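Local coordinates for lipoprotein (Mycoplasma mycoides subsp. capri, PDB 7ADK) that probably acts as a membrane-attached peptidase of the PA clan, the group of chymotrypsin-like proteases, at residues R466-V471 and D483-K488; A224-F229 and Y699-R704. All coordinates share one frame; numbering follows the deposited sequence.

Contact 1: residues R466-V471 and D483-K488; sequences RLNSEV and DSNFTK
R466 and T487 form a hydrogen-bonded antiparallel pair: R466 N gives to T487 O (2.9 Å) and T487 N returns to R466 O (3.0 Å). Beyond the strand end, N468 N donates to N485 O (3.0 Å, 174° at the hydrogen), carrying the pairing into the loop. The N468 amide, its CG between N and C (chi1 44°), stands across the T487 side chain at about a right angle, and ND2 donates nearly within its own plane to T487 OG1 (3.3 Å). The R466 chain bends at chi2 and runs alongside T487, while NE and NH1 bond I582 O and K581 O.

On the other face L467 CD1 lies over the F486 ring, 4.2 Å from its centroid, a CH-pi contact. In the loops beyond, V471 CG2 packs against the N485 side chain, nearest OD1 (3.4 Å).

Within 483-488, D483 OD2 receives both N485 N (an Asx turn, 2.9 Å) and N485 ND2 (2.7 Å); a basic side chain on the chain of another protein forms a salt bridge to it.

These donors, K478 N on OD1 and the outside charge would favour an ionised D483, and the ND2 bond limits rotation of the N485 amide close to the partner protein.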
loop_
_atom_site.group_PDB
_atom_site.type_symbol
_atom_site.label_atom_id
_atom_site.label_comp_id
_atom_site.label_asym_id
_atom_site.label_seq_id
_atom_site.Cartn_x
_atom_site.Cartn_y
_atom_site.Cartn_z
ATOM N N ARG B 466 -1.772 -15.903 -9.244
ATOM C CA ARG B 466 -2.182 -15.287 -10.504
ATOM C C ARG B 466 -3.519 -14.577 -10.408
ATOM O O ARG B 466 -4.401 -15.022 -9.681
ATOM C CB ARG B 466 -2.192 -16.369 -11.594
ATOM C CG ARG B 466 -3.100 -17.576 -11.334
ATOM C CD ARG B 466 -4.235 -17.568 -12.335
ATOM N NE ARG B 466 -5.345 -18.410 -11.917
ATOM C CZ ARG B 466 -6.343 -18.033 -11.156
ATOM N NH1 ARG B 466 -7.413 -18.748 -11.113
ATOM N NH2 ARG B 466 -6.309 -16.960 -10.434
ATOM N N LEU B 467 -3.658 -13.484 -11.147
ATOM C CA LEU B 467 -4.876 -12.680 -11.282
ATOM C C LEU B 467 -5.928 -13.470 -12.064
ATOM O O LEU B 467 -5.604 -13.987 -13.135
ATOM C CB LEU B 467 -4.437 -11.381 -11.981
ATOM C CG LEU B 467 -5.448 -10.235 -12.057
ATOM C CD1 LEU B 467 -6.022 -9.872 -10.695
ATOM C CD2 LEU B 467 -4.752 -8.982 -12.581
ATOM N N ASN B 468 -7.139 -13.643 -11.531
ATOM C CA ASN B 468 -8.145 -14.452 -12.211
ATOM C C ASN B 468 -8.761 -13.734 -13.416
ATOM O O ASN B 468 -8.930 -12.516 -13.425
ATOM C CB ASN B 468 -9.171 -15.123 -11.274
ATOM C CG ASN B 468 -9.781 -14.342 -10.133
ATOM O OD1 ASN B 468 -10.361 -13.286 -10.299
ATOM N ND2 ASN B 468 -9.752 -14.875 -8.941
ATOM N N SER B 469 -9.091 -14.508 -14.449
ATOM C CA SER B 469 -9.608 -14.032 -15.731
ATOM C C SER B 469 -10.899 -13.211 -15.645
ATOM O O SER B 469 -11.201 -12.413 -16.524
ATOM C CB SER B 469 -9.804 -15.235 -16.642
ATOM O OG SER B 469 -10.897 -16.029 -16.252
ATOM N N GLU B 470 -11.654 -13.394 -14.575
ATOM C CA GLU B 470 -12.936 -12.774 -14.272
ATOM C C GLU B 470 -12.864 -11.251 -14.050
ATOM O O GLU B 470 -13.867 -10.562 -14.234
ATOM C CB GLU B 470 -13.498 -13.487 -13.031
ATOM C CG GLU B 470 -13.814 -14.980 -13.233
ATOM C CD GLU B 470 -12.653 -15.950 -12.938
ATOM O OE1 GLU B 470 -12.703 -16.645 -11.902
ATOM O OE2 GLU B 470 -11.702 -16.056 -13.742
ATOM N N VAL B 471 -11.683 -10.731 -13.705
ATOM C CA VAL B 471 -11.367 -9.329 -13.352
ATOM C C VAL B 471 -11.513 -8.329 -14.509
ATOM O O VAL B 471 -11.416 -8.693 -15.675
ATOM C CB VAL B 471 -9.933 -9.318 -12.802
ATOM C CG1 VAL B 471 -9.234 -7.976 -12.666
ATOM C CG2 VAL B 471 -9.883 -9.966 -11.429
ATOM N N ASP B 483 -5.687 -9.279 -1.858
ATOM C CA ASP B 483 -6.799 -9.184 -2.801
ATOM C C ASP B 483 -7.343 -10.567 -3.194
ATOM O O ASP B 483 -6.603 -11.438 -3.641
ATOM C CB ASP B 483 -6.391 -8.343 -4.018
ATOM C CG ASP B 483 -7.604 -7.702 -4.663
ATOM O OD1 ASP B 483 -7.693 -6.464 -4.721
ATOM O OD2 ASP B 483 -8.533 -8.443 -5.025
ATOM N N SER B 484 -8.661 -10.759 -3.090
ATOM C CA SER B 484 -9.392 -11.965 -3.505
ATOM C C SER B 484 -9.514 -12.149 -5.024
ATOM O O SER B 484 -9.905 -13.220 -5.480
ATOM C CB SER B 484 -10.774 -11.981 -2.846
ATOM O OG SER B 484 -11.392 -10.779 -3.102
ATOM N N ASN B 485 -9.140 -11.156 -5.835
ATOM C CA ASN B 485 -9.001 -11.292 -7.281
ATOM C C ASN B 485 -7.727 -12.036 -7.704
ATOM O O ASN B 485 -7.604 -12.445 -8.853
ATOM C CB ASN B 485 -9.083 -9.910 -7.920
ATOM C CG ASN B 485 -10.435 -9.256 -7.741
ATOM O OD1 ASN B 485 -11.411 -9.575 -8.388
ATOM N ND2 ASN B 485 -10.551 -8.315 -6.854
ATOM N N PHE B 486 -6.769 -12.251 -6.804
ATOM C CA PHE B 486 -5.724 -13.249 -7.008
ATOM C C PHE B 486 -6.167 -14.599 -6.453
ATOM O O PHE B 486 -6.840 -14.699 -5.422
ATOM C CB PHE B 486 -4.391 -12.814 -6.387
ATOM C CG PHE B 486 -3.851 -11.515 -6.941
ATOM C CD1 PHE B 486 -3.229 -11.477 -8.198
ATOM C CD2 PHE B 486 -3.995 -10.333 -6.209
ATOM C CE1 PHE B 486 -2.835 -10.251 -8.752
ATOM C CE2 PHE B 486 -3.587 -9.102 -6.750
ATOM C CZ PHE B 486 -3.028 -9.060 -8.036
ATOM N N THR B 487 -5.708 -15.660 -7.098
ATOM C CA THR B 487 -5.748 -17.015 -6.547
ATOM C C THR B 487 -4.327 -17.549 -6.529
ATOM O O THR B 487 -3.487 -17.147 -7.332
ATOM C CB THR B 487 -6.703 -17.954 -7.304
ATOM O OG1 THR B 487 -7.878 -17.293 -7.725
ATOM C CG2 THR B 487 -7.149 -19.133 -6.457
ATOM N N LYS B 488 -4.031 -18.420 -5.572
ATOM C CA LYS B 488 -2.720 -19.033 -5.375
ATOM C C LYS B 488 -2.878 -20.539 -5.269
ATOM O O LYS B 488 -3.762 -21.009 -4.566
ATOM C CB LYS B 488 -2.077 -18.378 -4.145
ATOM C CG LYS B 488 -0.734 -18.981 -3.733
ATOM C CD LYS B 488 -0.031 -18.071 -2.717
ATOM C CE LYS B 488 1.171 -18.781 -2.094
ATOM N NZ LYS B 488 2.079 -17.845 -1.383
#

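Contact 2: residues A224-F229 and Y699-R704; sequences AAISNF and YQIGYR
I226 and G702 make the nearest backbone approach between the two segments, and the apolar part of the contact gathers there. I226 CG2, which lies anti to its own N (CG1 takes chi1 -70°), rests on G702 CA at 3.7 Å. The same methyl reaches the I701 branch, CG2 to CG2 at 4.3 Å. Helix 176-192 adds N184 and M188 against I226 and F180 against I701.

The aromatic part belongs to F229. With CG beside the backbone N (chi1 -70°), its ring extends to 699-704 and presents an edge to the G702 carbonyl, CE1 to O being 3.3 Å. The ring end also meets R704 O, CZ to O 3.7 Å, approached obliquely. T718 of helix 715-719 packs on the same phenylalanine.

No hydrogen bond crosses between the segments; those of S227, Q700 and R704 run within a segment or to outside residues. S227 OG donates to I226 O (2.6 Å) on an in-plane lone pair of that carbonyl and also bonds K250 NZ. In 699-704, Q700 OE1 accepts from Y703 N (3.0 Å), with the donor nearly in line with the amide C=O, while Q700 NE2 bonds V251 O and Y187 OH. R704 NH1 bonds I707 O. K250 also lies against the Y703 ring in a cation-pi contact, linking S227 and Y703 through one lysine.

N228 is the centre of an inverse gamma turn, closed by a weak bond from F229 N to S227 O. The contact therefore joins helix 220-226, weakly bonded here, and the inverse gamma turn that follows to residues 701-703, which have helical backbone angles without the regular bonds, in the peptidase-family loop between helix 688-691 and strand 712-714: a buried seam between distant parts of the chain.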
loop_
_atom_site.group_PDB
_atom_site.type_symbol
_atom_site.label_atom_id
_atom_site.label_comp_id
_atom_site.label_asym_id
_atom_site.label_seq_id
_atom_site.Cartn_x
_atom_site.Cartn_y
_atom_site.Cartn_z
ATOM N N ALA B 224 34.919 4.694 -23.113
ATOM C CA ALA B 224 35.750 4.143 -22.054
ATOM C C ALA B 224 35.224 4.448 -20.643
ATOM O O ALA B 224 35.678 3.802 -19.698
ATOM C CB ALA B 224 37.166 4.661 -22.252
ATOM N N ALA B 225 34.285 5.385 -20.483
ATOM C CA ALA B 225 33.696 5.776 -19.201
ATOM C C ALA B 225 32.150 5.786 -19.139
ATOM O O ALA B 225 31.641 5.656 -18.031
ATOM C CB ALA B 225 34.272 7.142 -18.822
ATOM N N ILE B 226 31.400 5.921 -20.254
ATOM C CA ILE B 226 29.903 5.946 -20.264
ATOM C C ILE B 226 29.352 4.766 -19.466
ATOM O O ILE B 226 28.384 4.899 -18.718
ATOM C CB ILE B 226 29.286 5.972 -21.695
ATOM C CG1 ILE B 226 29.517 7.298 -22.440
ATOM C CG2 ILE B 226 27.766 5.787 -21.627
ATOM C CD1 ILE B 226 29.303 7.224 -23.943
ATOM N N SER B 227 30.011 3.615 -19.584
ATOM C CA SER B 227 30.060 2.553 -18.583
ATOM C C SER B 227 31.313 1.701 -18.833
ATOM O O SER B 227 32.224 2.092 -19.566
ATOM C CB SER B 227 28.779 1.699 -18.598
ATOM O OG SER B 227 27.672 2.452 -18.181
ATOM N N ASN B 228 31.349 0.496 -18.286
ATOM C CA ASN B 228 32.341 -0.527 -18.562
ATOM C C ASN B 228 32.233 -1.143 -19.982
ATOM O O ASN B 228 32.128 -2.363 -20.120
ATOM C CB ASN B 228 32.159 -1.563 -17.453
ATOM N N PHE B 229 32.213 -0.330 -21.051
ATOM C CA PHE B 229 32.082 -0.802 -22.438
ATOM C C PHE B 229 33.389 -1.438 -22.954
ATOM O O PHE B 229 34.469 -1.145 -22.440
ATOM C CB PHE B 229 31.671 0.319 -23.413
ATOM C CG PHE B 229 30.276 0.950 -23.404
ATOM C CD1 PHE B 229 29.589 1.256 -22.218
ATOM C CD2 PHE B 229 29.728 1.378 -24.632
ATOM C CE1 PHE B 229 28.395 1.998 -22.255
ATOM C CE2 PHE B 229 28.537 2.123 -24.667
ATOM C CZ PHE B 229 27.873 2.430 -23.476
ATOM N N TYR B 699 15.258 7.022 -22.872
ATOM C CA TYR B 699 16.332 7.936 -23.290
ATOM C C TYR B 699 17.480 7.947 -22.249
ATOM O O TYR B 699 18.085 8.977 -21.976
ATOM C CB TYR B 699 15.755 9.336 -23.609
ATOM C CG TYR B 699 14.929 9.503 -24.884
ATOM C CD1 TYR B 699 13.768 8.736 -25.115
ATOM C CD2 TYR B 699 15.290 10.485 -25.830
ATOM C CE1 TYR B 699 12.997 8.930 -26.275
ATOM C CE2 TYR B 699 14.510 10.701 -26.982
ATOM C CZ TYR B 699 13.361 9.918 -27.208
ATOM O OH TYR B 699 12.582 10.155 -28.291
ATOM N N GLN B 700 17.793 6.813 -21.624
ATOM C CA GLN B 700 18.997 6.627 -20.805
ATOM C C GLN B 700 20.259 6.515 -21.686
ATOM O O GLN B 700 20.281 5.728 -22.631
ATOM C CB GLN B 700 18.822 5.385 -19.912
ATOM C CG GLN B 700 19.378 5.566 -18.499
ATOM C CD GLN B 700 20.885 5.514 -18.404
ATOM O OE1 GLN B 700 21.532 4.573 -18.813
ATOM N NE2 GLN B 700 21.515 6.511 -17.846
ATOM N N ILE B 701 21.313 7.294 -21.404
ATOM C CA ILE B 701 22.548 7.275 -22.204
ATOM C C ILE B 701 23.455 6.097 -21.833
ATOM O O ILE B 701 24.053 5.473 -22.704
ATOM C CB ILE B 701 23.295 8.619 -22.058
ATOM C CG1 ILE B 701 22.483 9.820 -22.578
ATOM C CG2 ILE B 701 24.690 8.597 -22.695
ATOM C CD1 ILE B 701 22.295 9.889 -24.080
ATOM N N GLY B 702 23.564 5.768 -20.548
ATOM C CA GLY B 702 24.549 4.822 -20.032
ATOM C C GLY B 702 24.425 3.418 -20.596
ATOM O O GLY B 702 25.416 2.836 -21.021
ATOM N N TYR B 703 23.220 2.856 -20.600
ATOM C CA TYR B 703 22.967 1.514 -21.127
ATOM C C TYR B 703 22.869 1.429 -22.661
ATOM O O TYR B 703 23.016 0.338 -23.210
ATOM C CB TYR B 703 21.692 0.968 -20.483
ATOM C CG TYR B 703 21.793 0.598 -19.018
ATOM C CD1 TYR B 703 22.791 -0.295 -18.603
ATOM C CD2 TYR B 703 20.859 1.072 -18.086
ATOM C CE1 TYR B 703 22.881 -0.694 -17.262
ATOM C CE2 TYR B 703 20.939 0.671 -16.741
ATOM C CZ TYR B 703 21.958 -0.204 -16.321
ATOM O OH TYR B 703 22.067 -0.558 -15.017
ATOM N N ARG B 704 22.601 2.528 -23.373
ATOM C CA ARG B 704 22.418 2.517 -24.830
ATOM C C ARG B 704 23.712 2.209 -25.583
ATOM O O ARG B 704 24.724 2.879 -25.400
ATOM C CB ARG B 704 21.834 3.863 -25.278
ATOM C CG ARG B 704 21.258 3.838 -26.699
ATOM C CD ARG B 704 21.088 5.247 -27.264
ATOM N NE ARG B 704 20.370 6.139 -26.344
ATOM C CZ ARG B 704 19.953 7.361 -26.595
ATOM N NH1 ARG B 704 20.016 7.905 -27.765
ATOM N NH2 ARG B 704 19.420 8.070 -25.652
#

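How the contacts relate
Contact 1 and contact 2 lie on opposite sides of the chain's centre, with centres about 40 Å apart and nearest atoms about 27 Å apart. Along the chain, contact 1 is nested inside the long loop that contact 2 closes: 224-229 comes first, then 466-471 and 483-488, then 699-704. They share no strand or helix. Contact 1 is local: it lies at the ends of two interior strands, 461-467 and 486-493, where the large antiparallel sheet runs into loops that meet the partner protein. Contact 2 is long-range and packs helix 220-226 and the residues after it against a loop of the region that matches the peptidase family, beside strand 783-792 of the mixed sheet.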